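Local coordinates for tubulin-specific chaperone, putative (Trypanosoma brucei, PDB 4B6M), which is a tubulin-binding cofactor B, represented here by its CAP-Gly domain, and probably binds alpha-tubulin as a chaperone, perhaps also microtubule plus ends, at residues Val8-Leu13 with Val74-Phe79; Gly35-Val40 with Phe68-Gln73. All coordinates share one frame; numbering follows the deposited sequence. Where two conformers were deposited one is given.

Interaction 1 (Val8-Leu13 with Val74-Phe79). With FMT (formic acid), chain E.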
loop_
_atom_site.group_PDB
_atom_site.type_symbol
_atom_site.label_atom_id
_atom_site.label_comp_id
_atom_site.label_asym_id
_atom_site.label_seq_id
_atom_site.Cartn_x
_atom_site.Cartn_y
_atom_site.Cartn_z
ATOM N N VAL A 8 -2.661 -6.576 7.380
ATOM C CA VAL A 8 -3.551 -6.546 6.213
ATOM C C VAL A 8 -4.935 -6.149 6.690
ATOM O O VAL A 8 -5.404 -6.635 7.738
ATOM C CB VAL A 8 -3.638 -7.871 5.394
ATOM C CG1 VAL A 8 -2.356 -8.127 4.611
ATOM C CG2 VAL A 8 -4.027 -9.074 6.247
ATOM N N GLY A 9 -5.564 -5.255 5.943
ATOM C CA GLY A 9 -6.901 -4.778 6.253
ATOM C C GLY A 9 -6.854 -3.446 6.979
ATOM O O GLY A 9 -7.860 -2.751 7.054
ATOM N N ASP A 10 -5.692 -3.062 7.484
ATOM C CA ASP A 10 -5.577 -1.755 8.154
ATOM C C ASP A 10 -5.850 -0.597 7.199
ATOM O O ASP A 10 -5.472 -0.664 6.025
ATOM C CB ASP A 10 -4.176 -1.543 8.738
ATOM C CG ASP A 10 -3.977 -2.255 10.042
ATOM O OD1 ASP A 10 -4.975 -2.750 10.616
ATOM O OD2 ASP A 10 -2.814 -2.316 10.484
ATOM N N ARG A 11 -6.488 0.465 7.690
ATOM C CA ARG A 11 -6.566 1.710 6.934
ATOM C C ARG A 11 -5.372 2.586 7.254
ATOM O O ARG A 11 -4.837 2.545 8.381
ATOM C CB ARG A 11 -7.889 2.450 7.213
ATOM C CG ARG A 11 -9.099 1.663 6.687
ATOM C CD ARG A 11 -9.204 1.784 5.163
ATOM N NE ARG A 11 -9.519 3.154 4.776
ATOM C CZ ARG A 11 -9.620 3.588 3.526
ATOM N NH1 ARG A 11 -9.391 2.753 2.512
ATOM N NH2 ARG A 11 -9.916 4.868 3.287
ATOM N N CYS A 12 -4.954 3.394 6.290
ATOM C CA CYS A 12 -3.717 4.158 6.429
ATOM C C CYS A 12 -3.661 5.448 5.634
ATOM O O CYS A 12 -4.385 5.615 4.641
ATOM C CB CYS A 12 -2.515 3.246 6.106
ATOM S SG CYS A 12 -2.501 2.608 4.394
ATOM N N LEU A 13 -2.797 6.354 6.083
ATOM C CA LEU A 13 -2.363 7.489 5.301
ATOM C C LEU A 13 -0.893 7.276 5.065
ATOM O O LEU A 13 -0.145 6.990 6.013
ATOM C CB LEU A 13 -2.532 8.812 6.062
ATOM C CG LEU A 13 -3.929 9.402 6.245
ATOM C CD1 LEU A 13 -3.829 10.663 7.115
ATOM C CD2 LEU A 13 -4.602 9.725 4.926
ATOM N N VAL A 74 3.991 4.431 6.232
ATOM C CA VAL A 74 2.592 4.040 6.443
ATOM C C VAL A 74 2.138 4.381 7.856
ATOM O O VAL A 74 2.645 3.822 8.849
ATOM C CB VAL A 74 2.411 2.534 6.161
ATOM C CG1 VAL A 74 0.962 2.097 6.321
ATOM C CG2 VAL A 74 2.919 2.230 4.763
ATOM N N GLU A 75 1.164 5.288 7.940
ATOM C CA GLU A 75 0.508 5.574 9.214
ATOM C C GLU A 75 -0.824 4.836 9.300
ATOM O O GLU A 75 -1.769 5.185 8.590
ATOM C CB GLU A 75 0.292 7.081 9.389
ATOM C CG GLU A 75 -0.494 7.430 10.659
ATOM C CD GLU A 75 -0.842 8.908 10.764
ATOM O OE1 GLU A 75 -0.217 9.745 10.101
ATOM O OE2 GLU A 75 -1.769 9.237 11.533
ATOM N N VAL A 76 -0.886 3.813 10.140
ATOM C CA VAL A 76 -2.142 3.087 10.402
ATOM C C VAL A 76 -3.028 3.947 11.312
ATOM O O VAL A 76 -2.556 4.547 12.286
ATOM C CB VAL A 76 -1.897 1.683 10.997
ATOM C CG1 VAL A 76 -3.190 1.039 11.464
ATOM C CG2 VAL A 76 -1.209 0.792 9.963
ATOM N N GLY A 77 -4.306 4.034 10.966
ATOM C CA GLY A 77 -5.236 4.784 11.799
ATOM C C GLY A 77 -6.667 4.529 11.397
ATOM O O GLY A 77 -6.949 3.721 10.513
ATOM N N ASP A 78 -7.578 5.220 12.061
ATOM C CA ASP A 78 -8.995 5.103 11.724
ATOM C C ASP A 78 -9.296 6.120 10.629
ATOM O O ASP A 78 -9.565 7.294 10.896
ATOM C CB ASP A 78 -9.857 5.322 12.979
ATOM C CG ASP A 78 -11.307 4.924 12.769
ATOM O OD1 ASP A 78 -11.654 4.404 11.674
ATOM O OD2 ASP A 78 -12.114 5.115 13.712
ATOM N N PHE A 79 -9.161 5.670 9.373
ATOM C CA PHE A 79 -9.264 6.559 8.218
ATOM C C PHE A 79 -10.277 5.985 7.245
ATOM O O PHE A 79 -9.906 5.514 6.150
ATOM C CB PHE A 79 -7.919 6.755 7.494
ATOM C CG PHE A 79 -6.824 7.308 8.362
ATOM C CD1 PHE A 79 -6.845 8.630 8.785
ATOM C CD2 PHE A 79 -5.741 6.500 8.735
ATOM C CE1 PHE A 79 -5.809 9.141 9.561
ATOM C CE2 PHE A 79 -4.718 7.000 9.526
ATOM C CZ PHE A 79 -4.757 8.323 9.943
HETATM C C FMT E . 1.011 3.476 12.742
HETATM O O1 FMT E . 1.406 3.034 11.640
HETATM O O2 FMT E . 0.642 4.651 12.982
HETATM O O HOH W 1 -7.134 0.913 10.449
#

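Interaction 2 (Gly35-Val40 with Phe68-Gln73). With FMT (formic acid), chain F.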
loop_
_atom_site.group_PDB
_atom_site.type_symbol
_atom_site.label_atom_id
_atom_site.label_comp_id
_atom_site.label_asym_id
_atom_site.label_seq_id
_atom_site.Cartn_x
_atom_site.Cartn_y
_atom_site.Cartn_z
ATOM N N GLY A 35 14.473 -6.300 3.168
ATOM C CA GLY A 35 13.626 -5.769 4.243
ATOM C C GLY A 35 12.126 -5.930 4.019
ATOM O O GLY A 35 11.700 -6.504 3.011
ATOM N N TYR A 36 11.326 -5.438 4.965
ATOM C CA TYR A 36 9.853 -5.537 4.909
ATOM C C TYR A 36 9.198 -4.448 4.070
ATOM O O TYR A 36 9.657 -3.309 4.042
ATOM C CB TYR A 36 9.228 -5.504 6.299
ATOM C CG TYR A 36 9.251 -6.842 6.983
ATOM C CD1 TYR A 36 10.399 -7.297 7.624
ATOM C CD2 TYR A 36 8.130 -7.665 6.959
ATOM C CE1 TYR A 36 10.425 -8.540 8.241
ATOM C CE2 TYR A 36 8.145 -8.910 7.569
ATOM C CZ TYR A 36 9.289 -9.339 8.205
ATOM O OH TYR A 36 9.283 -10.577 8.815
ATOM N N TRP A 37 8.139 -4.850 3.376
ATOM C CA TRP A 37 7.337 -3.955 2.526
ATOM C C TRP A 37 5.881 -4.020 2.878
ATOM O O TRP A 37 5.358 -5.042 3.346
ATOM C CB TRP A 37 7.480 -4.360 1.059
ATOM C CG TRP A 37 8.856 -4.073 0.527
ATOM C CD1 TRP A 37 9.947 -4.938 0.482
ATOM C CD2 TRP A 37 9.352 -2.801 0.000
ATOM N NE1 TRP A 37 11.055 -4.294 -0.025
ATOM C CE2 TRP A 37 10.765 -3.013 -0.331
ATOM C CE3 TRP A 37 8.786 -1.545 -0.217
ATOM C CZ2 TRP A 37 11.545 -2.000 -0.872
ATOM C CZ3 TRP A 37 9.590 -0.527 -0.746
ATOM C CH2 TRP A 37 10.933 -0.766 -1.085
ATOM N N VAL A 38 5.184 -2.920 2.605
ATOM C CA VAL A 38 3.746 -2.858 2.803
ATOM C C VAL A 38 3.073 -2.609 1.454
ATOM O O VAL A 38 3.377 -1.626 0.753
ATOM C CB VAL A 38 3.382 -1.731 3.806
ATOM C CG1 VAL A 38 1.882 -1.733 4.086
ATOM C CG2 VAL A 38 4.159 -1.904 5.123
ATOM N N GLY A 39 2.196 -3.520 1.042
ATOM C CA GLY A 39 1.433 -3.317 -0.191
ATOM C C GLY A 39 0.174 -2.560 0.144
ATOM O O GLY A 39 -0.581 -3.041 0.988
ATOM N N VAL A 40 -0.060 -1.421 -0.502
ATOM C CA VAL A 40 -1.239 -0.595 -0.202
ATOM C C VAL A 40 -2.098 -0.440 -1.443
ATOM O O VAL A 40 -1.577 -0.219 -2.542
ATOM C CB VAL A 40 -0.833 0.802 0.327
ATOM C CG1 VAL A 40 -2.054 1.699 0.472
ATOM C CG2 VAL A 40 -0.103 0.697 1.654
ATOM N N PHE A 68 3.983 -0.208 -3.101
ATOM C CA PHE A 68 4.748 -0.949 -2.107
ATOM C C PHE A 68 5.561 0.081 -1.390
ATOM O O PHE A 68 6.344 0.806 -2.022
ATOM C CB PHE A 68 5.702 -1.963 -2.740
ATOM C CG PHE A 68 5.011 -3.109 -3.393
ATOM C CD1 PHE A 68 4.648 -4.249 -2.669
ATOM C CD2 PHE A 68 4.703 -3.044 -4.748
ATOM C CE1 PHE A 68 3.986 -5.278 -3.284
ATOM C CE2 PHE A 68 4.034 -4.087 -5.384
ATOM C CZ PHE A 68 3.689 -5.218 -4.646
ATOM N N LEU A 69 5.344 0.171 -0.093
ATOM C CA LEU A 69 5.999 1.205 0.682
ATOM C C LEU A 69 6.743 0.584 1.825
ATOM O O LEU A 69 6.409 -0.497 2.260
ATOM C CB LEU A 69 4.943 2.137 1.319
ATOM C CG LEU A 69 4.037 3.058 0.486
ATOM C CD1 LEU A 69 3.158 2.344 -0.534
ATOM C CD2 LEU A 69 3.125 3.846 1.407
ATOM N N ARG A 70 7.752 1.277 2.332
ATOM C CA ARG A 70 8.348 0.877 3.610
ATOM C C ARG A 70 7.392 1.180 4.739
ATOM O O ARG A 70 6.607 2.121 4.655
ATOM C CB ARG A 70 9.668 1.607 3.840
ATOM C CG ARG A 70 10.730 1.195 2.858
ATOM C CD ARG A 70 11.094 -0.265 2.988
ATOM N NE ARG A 70 12.408 -0.446 2.419
ATOM C CZ ARG A 70 13.013 -1.607 2.287
ATOM N NH1 ARG A 70 12.407 -2.721 2.664
ATOM N NH2 ARG A 70 14.235 -1.630 1.754
ATOM N N PRO A 71 7.448 0.396 5.822
ATOM C CA PRO A 71 6.577 0.628 6.964
ATOM C C PRO A 71 6.646 2.048 7.516
ATOM O O PRO A 71 5.597 2.561 7.974
ATOM C CB PRO A 71 7.063 -0.418 8.004
ATOM C CG PRO A 71 7.589 -1.535 7.146
ATOM C CD PRO A 71 8.189 -0.876 5.919
ATOM N N ASP A 72 7.815 2.705 7.431
ATOM C CA ASP A 72 7.911 4.050 7.985
ATOM C C ASP A 72 7.054 5.058 7.229
ATOM O O ASP A 72 6.723 6.112 7.779
ATOM C CB ASP A 72 9.361 4.519 8.094
ATOM C CG ASP A 72 10.095 3.882 9.257
ATOM O OD1 ASP A 72 9.494 3.660 10.332
ATOM O OD2 ASP A 72 11.295 3.612 9.100
ATOM N N GLN A 73 6.654 4.706 6.005
ATOM C CA GLN A 73 5.816 5.565 5.173
ATOM C C GLN A 73 4.348 5.404 5.409
ATOM O O GLN A 73 3.526 6.154 4.863
ATOM C CB GLN A 73 6.044 5.246 3.725
ATOM C CG GLN A 73 7.379 5.686 3.257
ATOM C CD GLN A 73 7.532 5.285 1.855
ATOM O OE1 GLN A 73 7.548 4.095 1.570
ATOM N NE2 GLN A 73 7.586 6.263 0.947
HETATM C C FMT F . 8.593 4.048 -1.195
HETATM O O1 FMT F . 8.834 3.298 -0.230
HETATM O O2 FMT F . 8.215 5.246 -1.101
#

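Interaction 1 (Val8-Leu13 with Val74-Phe79)
Leu13 covers one face of the Phe79 ring. Its CG sits over the ring centre in a CH-pi contact, 3.8 Å from the centroid and 9° off the ring normal. CD1 of Leu13 reaches toward the rim and lies 3.5 Å from Phe79 CE1. The two side chains meet at about a right angle. At the ring edge, near its plane, lies the carbonyl O of Arg11. The guanidinium of Arg11 is the second flat group, and Phe79 O sits at its edge. Arg11 grips this oxygen side-on with two nitrogens, NE at 2.8 Å and NH2 at 2.9 Å from Phe79 O. NH2 lies in the carbonyl plane, whereas NE approaches from above it. Bends at chi2 (-76°) and chi3 (-67°) fold the arginine back onto the oxygen. The backbone pairing is antiparallel. Leu13 and Glu75 exchange two hydrogen bonds, Leu13 N to Glu75 O at 3.0 Å and Glu75 N to Leu13 O at 2.9 Å. Gly77 N then bonds to Arg11 O. A water accepts from Arg11 N and donates to Gly77 O, a second link between these two residues. On the sheet face of Cys12, CG1 of Val74 packs against Cys12 CB at 3.7 Å. A formic acid, probably from the crystallisation liquor, accepts a bond from Val76 N. The guanidinium also makes a salt bridge to Asp43 and a hydrogen bond to Ser22. Phe79 and Leu13 both touch Leu20 of strand 19-26. Strand 11-14 lies between strands 19-26 and 74-76, the latter at one edge of the five-stranded CAP-Gly sheet.

Interaction 2 (Gly35-Val40 with Phe68-Gln73)
Val38 N and Leu69 O form the shortest sound polar bond here, at 2.7 Å. The donor N sits nearly in line with the Leu69 carbonyl. The return bond, Leu69 N to Val38 O, is 2.8 Å long, so these residues are an antiparallel hydrogen-bonded pair. They join edge strand 66-69 to strand 36-42 within the SH3-like CAP-Gly sheet. Gly39 and Phe68 form the next, non-hydrogen-bonded pair. CD1 of the Phe68 ring lies 4.2 Å from Gly39 CA, and Phe59 meets this ring edge-to-face. Just after strand 66-69, Arg70 folds back over the indole of Trp37. Its CD lies over the six-membered ring, while the guanidinium is stacked flat with its plane 13° from that of the indole. Arg70 CZ is off-centre, 4.0 Å from the six-membered ring centroid of Trp37, in a cation-pi contact. A bend at chi2 (-63°) lets the arginine chain turn back across the ring. Arg70 NH1 bonds to Tyr36 O at 3.1 Å; this oxygen is in the guanidinium plane, but NH1 stands above the Tyr36 carbonyl plane. Pro34 O takes a bond from Arg70 NH2, and Lys33 O takes one from Trp37 NE1. On the sheet face of Val38 and Leu69, Val38 CG2 touches Pro71 CG at 4.0 Å, and Val74 packs against both Val38 and Leu69. After the strand, Gln73 N bonds back to Arg70 O, closing the turn. The Tyr36 and Pro34 carbonyls that accept from Arg70, and the indole it lies on, would probably stabilise its positive charge. Stacking and directed bonds together fix both the position and the rotation of the guanidinium.

Overall arrangement
Interactions 1 and 2 lie in the same antiparallel sheet, their centres about 12 Å apart. The strand order is 66-69, 36-42, 19-26, 11-14, 74-76. Interaction 2 joins the first two strands and interaction 1 the last two, with strand 19-26 between the pairs. Along the chain, 8-13 comes first, then 35-40, 68-73 and 74-79. Interaction 1 therefore brings together the more distant parts of the sequence. The 3-10 turn at 71-73 leads directly from one edge strand to the other. The contacts meet where Val74 CG2 packs 3.7 Å from Leu69 CD2. The curved sheet thus brings its edge strands together around a shared hydrophobic core, consistent with the SH3-like CAP-Gly fold.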